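Local coordinates for protein-S-isoprenylcysteine O-methyltransferase (Tribolium castaneum, PDB 5V7P) that methylates the C-terminal carboxylate of isoprenylated cysteine residues in proteins, using S-adenosyl-L-methionine as the methyl donor in the endoplasmic reticulum membrane, at residues 117-120 with 121-124; 169-172 with 173-177. All blocks are in the same frame, centred on the assembly; numbering follows the deposited sequence.

Interaction 1. Residues 117-120 with 121-124; sequences QVST and DSFV. With MPG ([(Z)-octadec-9-enyl] (2R)-2,3-bis(oxidanyl)propanoate), chain B.
S119 and S122 lock the start of a short 3-10 turn by two bonds running in opposite senses. The S119 N-H points almost straight at S122 OG, 3.3 Å from N to OG, at 173°. In return S122 N donates to S119 O at 2.8 Å. S122 OG lies beside its own backbone N (chi1 -60°), which brings OG round into line with the N-H of S119. This is half of a capping box: S122 OG accepts from S119 N, but S122 N goes to the backbone O of S119 instead of its hydroxyl. F123 N then makes a weak bond to T120 O, which also lies at the ring edge, 3.6 Å from CD2.

This side is tightly packed. S122 and F123 are buried against F107 of helix 90-113, and F123 stacks on that ring. F123 and T120 also touch helix 59-84. V124 CG2 meets the lipid tail at C15, 3.7 Å away.

The other side is looser. D121 is exposed, and S119 OG donates to its OD2 over 3.2 Å from above the carboxylate plane. D121 also packs on a polar side chain of another protein chain.

The chemistry is consistent with a turn near the predicted cytoplasmic edge of the membrane: S122 OG and the backbone oxygens hold its buried side, the S119-D121 bond ties its exposed side, and aromatic and aliphatic groups anchor it inside.

Interaction 2. Residues 169-172 with 173-177; sequences GEVL and RKTAI. With MPG ([(Z)-octadec-9-enyl] (2R)-2,3-bis(oxidanyl)propanoate), chain R.
E170 and K174 form a salt bridge one helical turn apart, with K174 NZ 2.7 Å from E170 OE2. OE2 receives NZ on its syn lone pair, on the side of the other oxygen. K174 bends at its second torsion (chi2 57°) and then runs extended, which carries NZ back toward E170. Its CE also lies beside OE1, at 3.4 Å. K174 NZ has a second salt bridge to E106 of helix 90-113 and a cation-pi contact with F102. R173 also turns its guanidinium to E106, through NH2. E170 OE1 is weakly bonded to S105.

The backbone bonds are those of a regular alpha helix. K174 N meets E170 O at 3.0 Å, nearly straight at 176°, and T175 N meets V171 O at the same distance. R173 to G169 and A176 to L172 repeat the pattern.

T175 OG1 folds back on the preceding turn. It sits between its own backbone N and carbonyl carbon (chi1 55°). From there it is 2.8 Å from V171 O and 2.6 Å from L172 O, and its one proton cannot be assigned to either.

Apolar contacts are made with the bound lipid and with neighbouring protein side chains. V171 CG1 lies 3.4 Å from lipid C9, in the cis double bond. L172 CG is 3.7 Å from lipid C11. L172 and A176 also pack on P210, and A176 on Y204, both S-adenosyl-L-methionine-binding residues.

V171 and L172 thus offer hydrocarbon to a lipid tail, and L172 and A176 also face the cofactor-binding residues. On the charged side, E106 pairs with both R173 and K174, and E170 pairs with K174, which probably offsets the cost of keeping charged groups within a membrane domain.

Overall arrangement
Interactions 1 and 2 lie in series along the chain. Their centres are 17 Å apart and their nearest atoms about 6 Å apart, so they do not touch. Helix 90-113 links them through E106: V124 of interaction 1 packs on it, and R173 and K174 of interaction 2 form salt bridges to it. Each contact meets a different lipid molecule. Interaction 2 is nearer the cofactor site, with the A176 side chain about 4 Å from S-adenosyl-L-homocysteine. The Q117 side chain is about 10 Å from that ligand. The V124 side chain lies about 8 Å from that of R246, an inferred substrate-binding residue.

Interaction 1. Residues 117-120 with 121-124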
loop_
_atom_site.group_PDB
_atom_site.type_symbol
_atom_site.label_atom_id
_atom_site.label_comp_id
_atom_site.label_asym_id
_atom_site.label_seq_id
_atom_site.Cartn_x
_atom_site.Cartn_y
_atom_site.Cartn_z
ATOM N N GLN A 117 -10.181 -3.354 -12.267
ATOM C CA GLN A 117 -10.226 -3.428 -10.811
ATOM C C GLN A 117 -9.703 -2.145 -10.179
ATOM O O GLN A 117 -8.676 -2.154 -9.494
ATOM C CB GLN A 117 -9.426 -4.629 -10.299
ATOM C CG GLN A 117 -9.582 -4.866 -8.797
ATOM C CD GLN A 117 -8.863 -6.110 -8.315
ATOM O OE1 GLN A 117 -8.434 -6.944 -9.111
ATOM N NE2 GLN A 117 -8.720 -6.234 -7.001
ATOM N N VAL A 118 -10.404 -1.038 -10.402
ATOM C CA VAL A 118 -10.132 0.214 -9.711
ATOM C C VAL A 118 -11.146 0.352 -8.586
ATOM O O VAL A 118 -12.358 0.247 -8.814
ATOM C CB VAL A 118 -10.185 1.414 -10.676
ATOM C CG1 VAL A 118 -11.598 1.659 -11.201
ATOM C CG2 VAL A 118 -9.631 2.658 -10.005
ATOM N N SER A 119 -10.653 0.558 -7.368
ATOM C CA SER A 119 -11.501 0.708 -6.197
ATOM C C SER A 119 -10.870 1.739 -5.272
ATOM O O SER A 119 -9.793 2.277 -5.549
ATOM C CB SER A 119 -11.695 -0.634 -5.478
ATOM O OG SER A 119 -10.457 -1.138 -5.007
ATOM N N THR A 120 -11.552 2.020 -4.160
ATOM C CA THR A 120 -10.983 2.903 -3.152
ATOM C C THR A 120 -9.682 2.347 -2.591
ATOM O O THR A 120 -8.878 3.110 -2.042
ATOM C CB THR A 120 -11.985 3.130 -2.019
ATOM O OG1 THR A 120 -12.334 1.875 -1.424
ATOM C CG2 THR A 120 -13.239 3.811 -2.549
ATOM N N ASP A 121 -9.457 1.038 -2.717
ATOM C CA ASP A 121 -8.186 0.447 -2.320
ATOM C C ASP A 121 -7.042 0.912 -3.209
ATOM O O ASP A 121 -5.881 0.858 -2.787
ATOM C CB ASP A 121 -8.286 -1.077 -2.358
ATOM C CG ASP A 121 -9.462 -1.605 -1.562
ATOM O OD1 ASP A 121 -9.669 -1.133 -0.424
ATOM O OD2 ASP A 121 -10.186 -2.483 -2.077
ATOM N N SER A 122 -7.342 1.369 -4.427
ATOM C CA SER A 122 -6.302 1.837 -5.333
ATOM C C SER A 122 -5.639 3.118 -4.841
ATOM O O SER A 122 -4.528 3.431 -5.282
ATOM C CB SER A 122 -6.887 2.046 -6.729
ATOM O OG SER A 122 -7.414 0.834 -7.240
ATOM N N PHE A 123 -6.292 3.869 -3.949
ATOM C CA PHE A 123 -5.624 4.974 -3.270
ATOM C C PHE A 123 -4.574 4.490 -2.279
ATOM O O PHE A 123 -3.858 5.320 -1.706
ATOM C CB PHE A 123 -6.648 5.850 -2.546
ATOM C CG PHE A 123 -7.528 6.643 -3.469
ATOM C CD1 PHE A 123 -7.033 7.752 -4.132
ATOM C CD2 PHE A 123 -8.852 6.289 -3.664
ATOM C CE1 PHE A 123 -7.838 8.487 -4.977
ATOM C CE2 PHE A 123 -9.663 7.024 -4.509
ATOM C CZ PHE A 123 -9.155 8.123 -5.165
ATOM N N VAL A 124 -4.493 3.179 -2.050
ATOM C CA VAL A 124 -3.429 2.535 -1.283
ATOM C C VAL A 124 -3.244 3.193 0.082
ATOM O O VAL A 124 -2.122 3.307 0.585
ATOM C CB VAL A 124 -2.112 2.515 -2.094
ATOM C CG1 VAL A 124 -1.379 3.871 -2.123
ATOM C CG2 VAL A 124 -1.196 1.415 -1.595
HETATM C C2 MPG B . 5.414 4.102 7.655
HETATM C C3 MPG B . 6.653 3.805 6.820
HETATM C C4 MPG B . 6.406 2.656 5.847
HETATM C C5 MPG B . 7.555 2.585 4.866
HETATM C C6 MPG B . 7.389 1.347 4.001
HETATM C C7 MPG B . 6.148 1.406 3.114
HETATM C C8 MPG B . 5.584 -0.002 3.050
HETATM C C9 MPG B . 4.613 -0.094 1.876
HETATM C C10 MPG B . 3.319 -0.268 2.016
HETATM C C11 MPG B . 2.627 -0.405 3.373
HETATM C C12 MPG B . 1.209 0.134 3.269
HETATM C C13 MPG B . 0.351 -0.782 2.405
HETATM C C14 MPG B . -0.840 0.021 1.904
HETATM C C15 MPG B . -1.858 -0.908 1.245
HETATM C C16 MPG B . -3.247 -0.673 1.834
HETATM O O1 MPG B . 4.360 5.969 6.637
HETATM C C1 MPG B . 4.248 4.592 6.796
HETATM C CXD MPG B . 4.385 7.869 4.999
HETATM O O2 MPG B . 5.486 8.461 4.371
HETATM C C21 MPG B . 4.033 8.676 6.258
HETATM O O3 MPG B . 5.043 9.605 6.531
HETATM O O4 MPG B . 5.282 5.730 4.594
HETATM C CX3 MPG B . 4.724 6.431 5.371
#

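Interaction 2. Residues 169-172 with 173-177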
loop_
_atom_site.group_PDB
_atom_site.type_symbol
_atom_site.label_atom_id
_atom_site.label_comp_id
_atom_site.label_asym_id
_atom_site.label_seq_id
_atom_site.Cartn_x
_atom_site.Cartn_y
_atom_site.Cartn_z
ATOM N N GLY A 169 11.843 8.547 -6.576
ATOM C CA GLY A 169 11.131 7.322 -6.247
ATOM C C GLY A 169 9.747 7.286 -6.858
ATOM O O GLY A 169 9.267 6.230 -7.281
ATOM N N GLU A 170 9.085 8.443 -6.922
ATOM C CA GLU A 170 7.762 8.502 -7.529
ATOM C C GLU A 170 7.834 8.245 -9.027
ATOM O O GLU A 170 7.015 7.495 -9.573
ATOM C CB GLU A 170 7.107 9.854 -7.250
ATOM C CG GLU A 170 6.011 9.792 -6.202
ATOM C CD GLU A 170 4.784 9.058 -6.698
ATOM O OE1 GLU A 170 4.202 9.491 -7.715
ATOM O OE2 GLU A 170 4.407 8.039 -6.084
ATOM N N VAL A 171 8.805 8.855 -9.709
ATOM C CA VAL A 171 8.948 8.635 -11.145
ATOM C C VAL A 171 9.264 7.172 -11.421
ATOM O O VAL A 171 8.655 6.540 -12.290
ATOM C CB VAL A 171 10.024 9.571 -11.725
ATOM C CG1 VAL A 171 10.265 9.280 -13.206
ATOM C CG2 VAL A 171 9.606 11.023 -11.543
ATOM N N LEU A 172 10.217 6.607 -10.676
ATOM C CA LEU A 172 10.534 5.191 -10.832
ATOM C C LEU A 172 9.286 4.337 -10.657
ATOM O O LEU A 172 9.011 3.441 -11.463
ATOM C CB LEU A 172 11.604 4.778 -9.816
ATOM C CG LEU A 172 12.544 3.618 -10.172
ATOM C CD1 LEU A 172 13.070 2.959 -8.903
ATOM C CD2 LEU A 172 11.898 2.583 -11.082
ATOM N N ARG A 173 8.510 4.617 -9.608
ATOM C CA ARG A 173 7.340 3.806 -9.289
ATOM C C ARG A 173 6.319 3.843 -10.420
ATOM O O ARG A 173 5.905 2.799 -10.939
ATOM C CB ARG A 173 6.718 4.299 -7.979
ATOM C CG ARG A 173 5.441 3.576 -7.569
ATOM C CD ARG A 173 5.661 2.719 -6.355
ATOM N NE ARG A 173 4.732 1.592 -6.323
ATOM C CZ ARG A 173 3.548 1.599 -5.720
ATOM N NH1 ARG A 173 2.778 0.519 -5.762
ATOM N NH2 ARG A 173 3.130 2.675 -5.071
ATOM N N LYS A 174 5.888 5.045 -10.805
ATOM C CA LYS A 174 4.819 5.165 -11.791
ATOM C C LYS A 174 5.257 4.640 -13.154
ATOM O O LYS A 174 4.454 4.039 -13.878
ATOM C CB LYS A 174 4.357 6.617 -11.888
ATOM C CG LYS A 174 3.167 6.944 -10.996
ATOM C CD LYS A 174 3.446 6.630 -9.530
ATOM C CE LYS A 174 2.222 6.887 -8.669
ATOM N NZ LYS A 174 2.475 6.600 -7.227
ATOM N N THR A 175 6.521 4.853 -13.523
ATOM C CA THR A 175 7.024 4.275 -14.765
ATOM C C THR A 175 6.906 2.758 -14.743
ATOM O O THR A 175 6.492 2.146 -15.734
ATOM C CB THR A 175 8.474 4.696 -14.998
ATOM O OG1 THR A 175 9.268 4.355 -13.856
ATOM C CG2 THR A 175 8.558 6.189 -15.258
ATOM N N ALA A 176 7.262 2.134 -13.618
ATOM C CA ALA A 176 7.135 0.685 -13.506
ATOM C C ALA A 176 5.694 0.239 -13.726
ATOM O O ALA A 176 5.442 -0.736 -14.442
ATOM C CB ALA A 176 7.638 0.221 -12.138
ATOM N N ILE A 177 4.734 0.944 -13.121
ATOM C CA ILE A 177 3.329 0.576 -13.282
ATOM C C ILE A 177 2.921 0.678 -14.745
ATOM O O ILE A 177 2.218 -0.192 -15.273
ATOM C CB ILE A 177 2.437 1.452 -12.381
ATOM C CG1 ILE A 177 2.810 1.248 -10.910
ATOM C CG2 ILE A 177 0.961 1.121 -12.599
ATOM C CD1 ILE A 177 2.114 2.194 -9.948
HETATM C C2 MPG R . 12.482 3.332 -20.044
HETATM C C3 MPG R . 12.096 4.512 -19.158
HETATM C C4 MPG R . 13.366 5.114 -18.567
HETATM C C5 MPG R . 13.005 6.317 -17.698
HETATM C C6 MPG R . 12.641 5.858 -16.289
HETATM C C7 MPG R . 12.738 7.039 -15.325
HETATM C C8 MPG R . 12.741 6.523 -13.891
HETATM C C9 MPG R . 13.274 7.622 -12.966
HETATM C C10 MPG R . 14.178 7.440 -12.023
HETATM C C11 MPG R . 14.842 6.101 -11.691
HETATM C C12 MPG R . 16.356 6.263 -11.727
HETATM C C13 MPG R . 16.802 7.102 -10.532
HETATM O O1 MPG R . 11.808 2.338 -22.092
HETATM C C1 MPG R . 11.306 2.940 -20.933
HETATM C CXD MPG R . 11.244 1.159 -24.257
HETATM O O2 MPG R . 12.000 -0.018 -24.188
HETATM C C21 MPG R . 12.064 2.248 -24.946
HETATM O O3 MPG R . 12.695 1.713 -26.077
HETATM O O4 MPG R . 9.808 1.355 -22.398
HETATM C CX3 MPG R . 10.876 1.615 -22.845
#